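Local coordinates for RNA-directed RNA polymerase (Infectious pancreatic necrosis virus, PDB 3ZED), which probably copies the viral genome as an RNA-dependent RNA polymerase, found both free and covalently attached to the genomic RNA, at residues 374-379 with 523-528; 529-534 with 554-559. All coordinates share one frame; numbering follows the deposited sequence.

Contact 1: residues 374-379 with 523-528; sequences DSLDND and NLRETI
L376 packs on L524, I528 and the arm of R525, joining two helices of the polymerase through apolar contact and a polar tie at the end of one of them. L376 sits in the last turn of helix 364-377, R525 in the first turn of helix 524-533. Just past L376 the first helix closes in a Schellman motif, with D379 taking positive phi; the second helix follows strand 515-521, an outer strand of the four-stranded antiparallel sheet.

The apolar half is centred on L376, whose CB points at the other helix. With CG anti to the carbonyl carbon (chi1 -69°), CD1 reaches the CD1 of I528 tip to tip at 3.7 Å. The same L376 CD1 lies 4.0 Å from CG of L524, whose side chain crosses it at about a right angle. L376, L524 and I528 are buried here, and L393 on strand 389-394 touches both leucines.

R525 supplies the polar half. Its side chain slides past L376 in the opposite direction, CG lying 4.0 Å from the CB of L376, and L376 CD2 sits over one face of the guanidinium. The extended run from CG to NE carries NH2 to the helix end, where it donates to the main-chain O of L376 at 2.7 Å. The bond that carbonyl receives from the D379 amide is weak, and the arginine adds a shorter one; the positive charge at this carboxyl end of the helix should also be favourable. At the other helix's start, N396 OD1 accepts from the R525 amide.

The same NH2 makes a salt bridge to D379, the carboxylate and guanidinium planes 24° apart: D379 OD1 accepts with its anti lone pair, 3.2 Å from R525 NH2.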
# COMPACT_ATOMS: atom_id res chain seq x y z
N ASP B 374 -17.96 20.76 -12.02
CA ASP B 374 -19.24 20.30 -12.55
C ASP B 374 -20.19 19.91 -11.40
O ASP B 374 -21.37 20.25 -11.45
CB ASP B 374 -19.06 19.13 -13.55
CG ASP B 374 -18.37 19.49 -14.87
OD1 ASP B 374 -17.97 20.68 -15.04
OD2 ASP B 374 -18.22 18.59 -15.73
N SER B 375 -19.65 19.28 -10.34
CA SER B 375 -20.44 18.90 -9.17
C SER B 375 -21.02 20.13 -8.50
O SER B 375 -22.23 20.16 -8.22
CB SER B 375 -19.59 18.10 -8.18
OG SER B 375 -19.46 16.76 -8.64
N LEU B 376 -20.18 21.15 -8.26
CA LEU B 376 -20.58 22.41 -7.62
C LEU B 376 -21.64 23.16 -8.45
O LEU B 376 -22.59 23.68 -7.87
CB LEU B 376 -19.37 23.31 -7.35
CG LEU B 376 -18.38 22.82 -6.27
CD1 LEU B 376 -17.07 23.55 -6.38
CD2 LEU B 376 -18.98 22.93 -4.82
N ASP B 377 -21.49 23.18 -9.81
CA ASP B 377 -22.44 23.84 -10.71
C ASP B 377 -23.79 23.12 -10.72
O ASP B 377 -24.82 23.78 -10.87
CB ASP B 377 -21.89 23.92 -12.16
CG ASP B 377 -20.60 24.71 -12.34
OD1 ASP B 377 -20.12 25.34 -11.36
OD2 ASP B 377 -20.03 24.67 -13.47
N ASN B 378 -23.78 21.78 -10.61
CA ASN B 378 -24.99 20.96 -10.65
C ASN B 378 -25.52 20.65 -9.23
O ASN B 378 -26.51 19.93 -9.09
CB ASN B 378 -24.71 19.67 -11.42
CG ASN B 378 -24.49 19.90 -12.89
OD1 ASN B 378 -25.33 20.47 -13.59
ND2 ASN B 378 -23.35 19.44 -13.40
N ASP B 379 -24.89 21.25 -8.19
CA ASP B 379 -25.21 21.08 -6.77
C ASP B 379 -25.31 19.57 -6.40
O ASP B 379 -26.26 19.12 -5.74
CB ASP B 379 -26.47 21.88 -6.38
CG ASP B 379 -26.53 22.23 -4.90
OD1 ASP B 379 -25.59 22.90 -4.40
OD2 ASP B 379 -27.52 21.84 -4.24
N ASN B 523 -16.11 27.19 1.76
CA ASN B 523 -16.41 28.11 0.66
C ASN B 523 -15.61 27.69 -0.57
O ASN B 523 -14.78 28.45 -1.08
CB ASN B 523 -16.13 29.59 1.07
CG ASN B 523 -16.74 30.02 2.39
OD1 ASN B 523 -17.96 30.03 2.56
ND2 ASN B 523 -15.91 30.40 3.35
N LEU B 524 -15.82 26.44 -0.98
CA LEU B 524 -15.09 25.79 -2.08
C LEU B 524 -15.29 26.51 -3.41
O LEU B 524 -14.30 26.78 -4.06
CB LEU B 524 -15.46 24.30 -2.18
CG LEU B 524 -14.63 23.44 -3.17
CD1 LEU B 524 -13.12 23.59 -2.94
CD2 LEU B 524 -15.08 21.98 -3.14
N ARG B 525 -16.55 26.83 -3.80
CA ARG B 525 -16.86 27.56 -5.04
C ARG B 525 -16.04 28.84 -5.17
O ARG B 525 -15.45 29.10 -6.21
CB ARG B 525 -18.35 27.95 -5.07
CG ARG B 525 -19.28 26.98 -5.77
CD ARG B 525 -20.72 27.44 -5.64
NE ARG B 525 -21.65 26.34 -5.93
CZ ARG B 525 -22.25 25.61 -5.00
NH1 ARG B 525 -22.06 25.88 -3.71
NH2 ARG B 525 -23.05 24.61 -5.35
N GLU B 526 -16.05 29.65 -4.09
CA GLU B 526 -15.39 30.95 -3.94
C GLU B 526 -13.88 30.78 -4.02
O GLU B 526 -13.26 31.52 -4.76
CB GLU B 526 -15.81 31.63 -2.62
CG GLU B 526 -17.31 31.86 -2.40
CD GLU B 526 -18.17 30.68 -1.97
OE1 GLU B 526 -17.65 29.55 -1.84
OE2 GLU B 526 -19.40 30.88 -1.82
N THR B 527 -13.30 29.78 -3.30
CA THR B 527 -11.86 29.43 -3.28
C THR B 527 -11.36 29.10 -4.70
O THR B 527 -10.27 29.55 -5.04
CB THR B 527 -11.59 28.24 -2.32
OG1 THR B 527 -12.13 28.56 -1.04
CG2 THR B 527 -10.08 27.90 -2.16
N ILE B 528 -12.14 28.32 -5.51
CA ILE B 528 -11.78 27.96 -6.90
C ILE B 528 -11.78 29.24 -7.76
O ILE B 528 -10.83 29.45 -8.53
CB ILE B 528 -12.69 26.83 -7.47
CG1 ILE B 528 -12.49 25.54 -6.62
CG2 ILE B 528 -12.39 26.55 -8.95
CD1 ILE B 528 -13.51 24.47 -6.84

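Contact 2: residues 529-534 with 554-559; sequences VEAVET and KAVELD
K554 packs against the last turns of helix 524-533 as the chain comes back to enter strand 556-560, an outer strand of a three-stranded antiparallel sheet. Its CB starts beside T534, 3.4 Å from OG1, the two side chains pointing the same way. A bend at chi2 (76°) then lays the chain across E530: CG is 3.8 Å from the E530 carboxylate carbon CD, K554 CD lies 3.7 Å from E530 OE2, and CE comes equally near OE1. NZ at the tip stays 4.8 Å from E530 OE1, too far for a salt bridge, though the opposite charges may still attract, and the aliphatic part of the lysine does the touching.

The backbone of K554 is tied by a hydrogen bond. Its N-H points almost straight at OG1 of T534 (169°), and that hydroxyl in turn donates to the O of E530, one turn back in the helix. Beyond the lysine, the CB of A531 meets CG2 of V556, and F574 of strand 573-578 touches both residues. A water bridges the two backbone carbonyls, donating to A531 O at 2.7 Å and to K554 O at 2.6 Å.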
# COMPACT_ATOMS: atom_id res chain seq x y z
N VAL B 529 -12.79 30.12 -7.59
CA VAL B 529 -12.90 31.40 -8.31
C VAL B 529 -11.67 32.28 -7.95
O VAL B 529 -11.05 32.86 -8.85
CB VAL B 529 -14.26 32.11 -8.02
CG1 VAL B 529 -14.27 33.56 -8.53
CG2 VAL B 529 -15.43 31.33 -8.60
N GLU B 530 -11.31 32.33 -6.66
CA GLU B 530 -10.16 33.07 -6.15
C GLU B 530 -8.85 32.53 -6.75
O GLU B 530 -8.02 33.32 -7.17
CB GLU B 530 -10.11 32.99 -4.60
CG GLU B 530 -9.13 33.98 -3.98
CD GLU B 530 -8.84 33.83 -2.50
OE1 GLU B 530 -9.57 33.09 -1.80
OE2 GLU B 530 -7.88 34.48 -2.03
N ALA B 531 -8.69 31.19 -6.82
CA ALA B 531 -7.53 30.51 -7.39
C ALA B 531 -7.31 30.91 -8.85
O ALA B 531 -6.19 31.18 -9.25
CB ALA B 531 -7.69 29.00 -7.27
N VAL B 532 -8.39 31.00 -9.62
CA VAL B 532 -8.34 31.38 -11.02
C VAL B 532 -8.03 32.88 -11.14
O VAL B 532 -7.18 33.26 -11.96
CB VAL B 532 -9.64 30.99 -11.79
CG1 VAL B 532 -9.65 31.57 -13.21
CG2 VAL B 532 -9.84 29.48 -11.83
N GLU B 533 -8.69 33.73 -10.34
CA GLU B 533 -8.55 35.19 -10.41
C GLU B 533 -7.20 35.70 -9.89
O GLU B 533 -6.70 36.67 -10.43
CB GLU B 533 -9.70 35.90 -9.69
CG GLU B 533 -10.97 35.89 -10.54
CD GLU B 533 -12.28 36.33 -9.92
OE1 GLU B 533 -12.29 36.67 -8.71
OE2 GLU B 533 -13.30 36.33 -10.65
N THR B 534 -6.61 35.04 -8.89
CA THR B 534 -5.31 35.44 -8.31
C THR B 534 -4.11 34.81 -9.04
O THR B 534 -2.98 35.11 -8.65
CB THR B 534 -5.22 35.11 -6.82
OG1 THR B 534 -5.39 33.69 -6.64
CG2 THR B 534 -6.21 35.92 -5.98
N LYS B 554 -3.65 31.90 -5.21
CA LYS B 554 -4.31 31.08 -4.20
C LYS B 554 -4.33 29.59 -4.64
O LYS B 554 -4.74 29.31 -5.76
CB LYS B 554 -5.75 31.60 -4.01
CG LYS B 554 -6.61 30.84 -2.99
CD LYS B 554 -6.24 31.19 -1.56
CE LYS B 554 -7.17 30.54 -0.55
NZ LYS B 554 -6.49 30.39 0.76
N ALA B 555 -3.89 28.68 -3.78
CA ALA B 555 -3.98 27.25 -4.06
C ALA B 555 -5.30 26.69 -3.57
O ALA B 555 -5.82 27.17 -2.54
CB ALA B 555 -2.83 26.49 -3.40
N VAL B 556 -5.85 25.69 -4.30
CA VAL B 556 -7.02 24.93 -3.87
C VAL B 556 -6.37 23.77 -3.09
O VAL B 556 -5.80 22.87 -3.71
CB VAL B 556 -7.97 24.49 -5.02
CG1 VAL B 556 -9.24 23.84 -4.45
CG2 VAL B 556 -8.34 25.67 -5.91
N GLU B 557 -6.34 23.88 -1.76
CA GLU B 557 -5.60 22.95 -0.89
C GLU B 557 -6.40 21.67 -0.60
O GLU B 557 -6.75 21.37 0.53
CB GLU B 557 -5.15 23.64 0.40
CG GLU B 557 -4.26 24.85 0.14
CD GLU B 557 -3.47 25.26 1.37
OE1 GLU B 557 -2.38 24.68 1.60
OE2 GLU B 557 -3.99 26.10 2.14
N LEU B 558 -6.63 20.88 -1.66
CA LEU B 558 -7.40 19.65 -1.60
C LEU B 558 -6.72 18.59 -0.77
O LEU B 558 -7.41 17.75 -0.19
CB LEU B 558 -7.61 19.10 -3.02
CG LEU B 558 -8.36 19.94 -4.04
CD1 LEU B 558 -8.32 19.26 -5.40
CD2 LEU B 558 -9.81 20.22 -3.57
N ASP B 559 -5.36 18.60 -0.75
CA ASP B 559 -4.50 17.58 -0.16
C ASP B 559 -4.93 16.22 -0.75
O ASP B 559 -5.05 15.23 -0.04
CB ASP B 559 -4.49 17.61 1.38
CG ASP B 559 -3.43 16.71 2.02
OD1 ASP B 559 -2.39 16.46 1.37
OD2 ASP B 559 -3.68 16.20 3.13
O HOH W 1 -4.34 29.43 -8.29

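How the contacts relate
Contact 1 and contact 2 use successive parts of one helix, 524-533: its first turn meets the end of helix 364-377, and its last turns meet the approach to strand 556-560. Their centres are 12 Å apart, and contact 1 closes along the chain before contact 2 opens. V556 connects them directly, its CG1 lying 4.2 Å from L524 CD1, and it also touches M369 of helix 364-377. The two helices and the strand therefore pack on one another. Helix 524-533 thus links a helix of the palm region to the three-stranded antiparallel sheet of the thumb region, away from the potassium sites and the predicted GTP-binding residues.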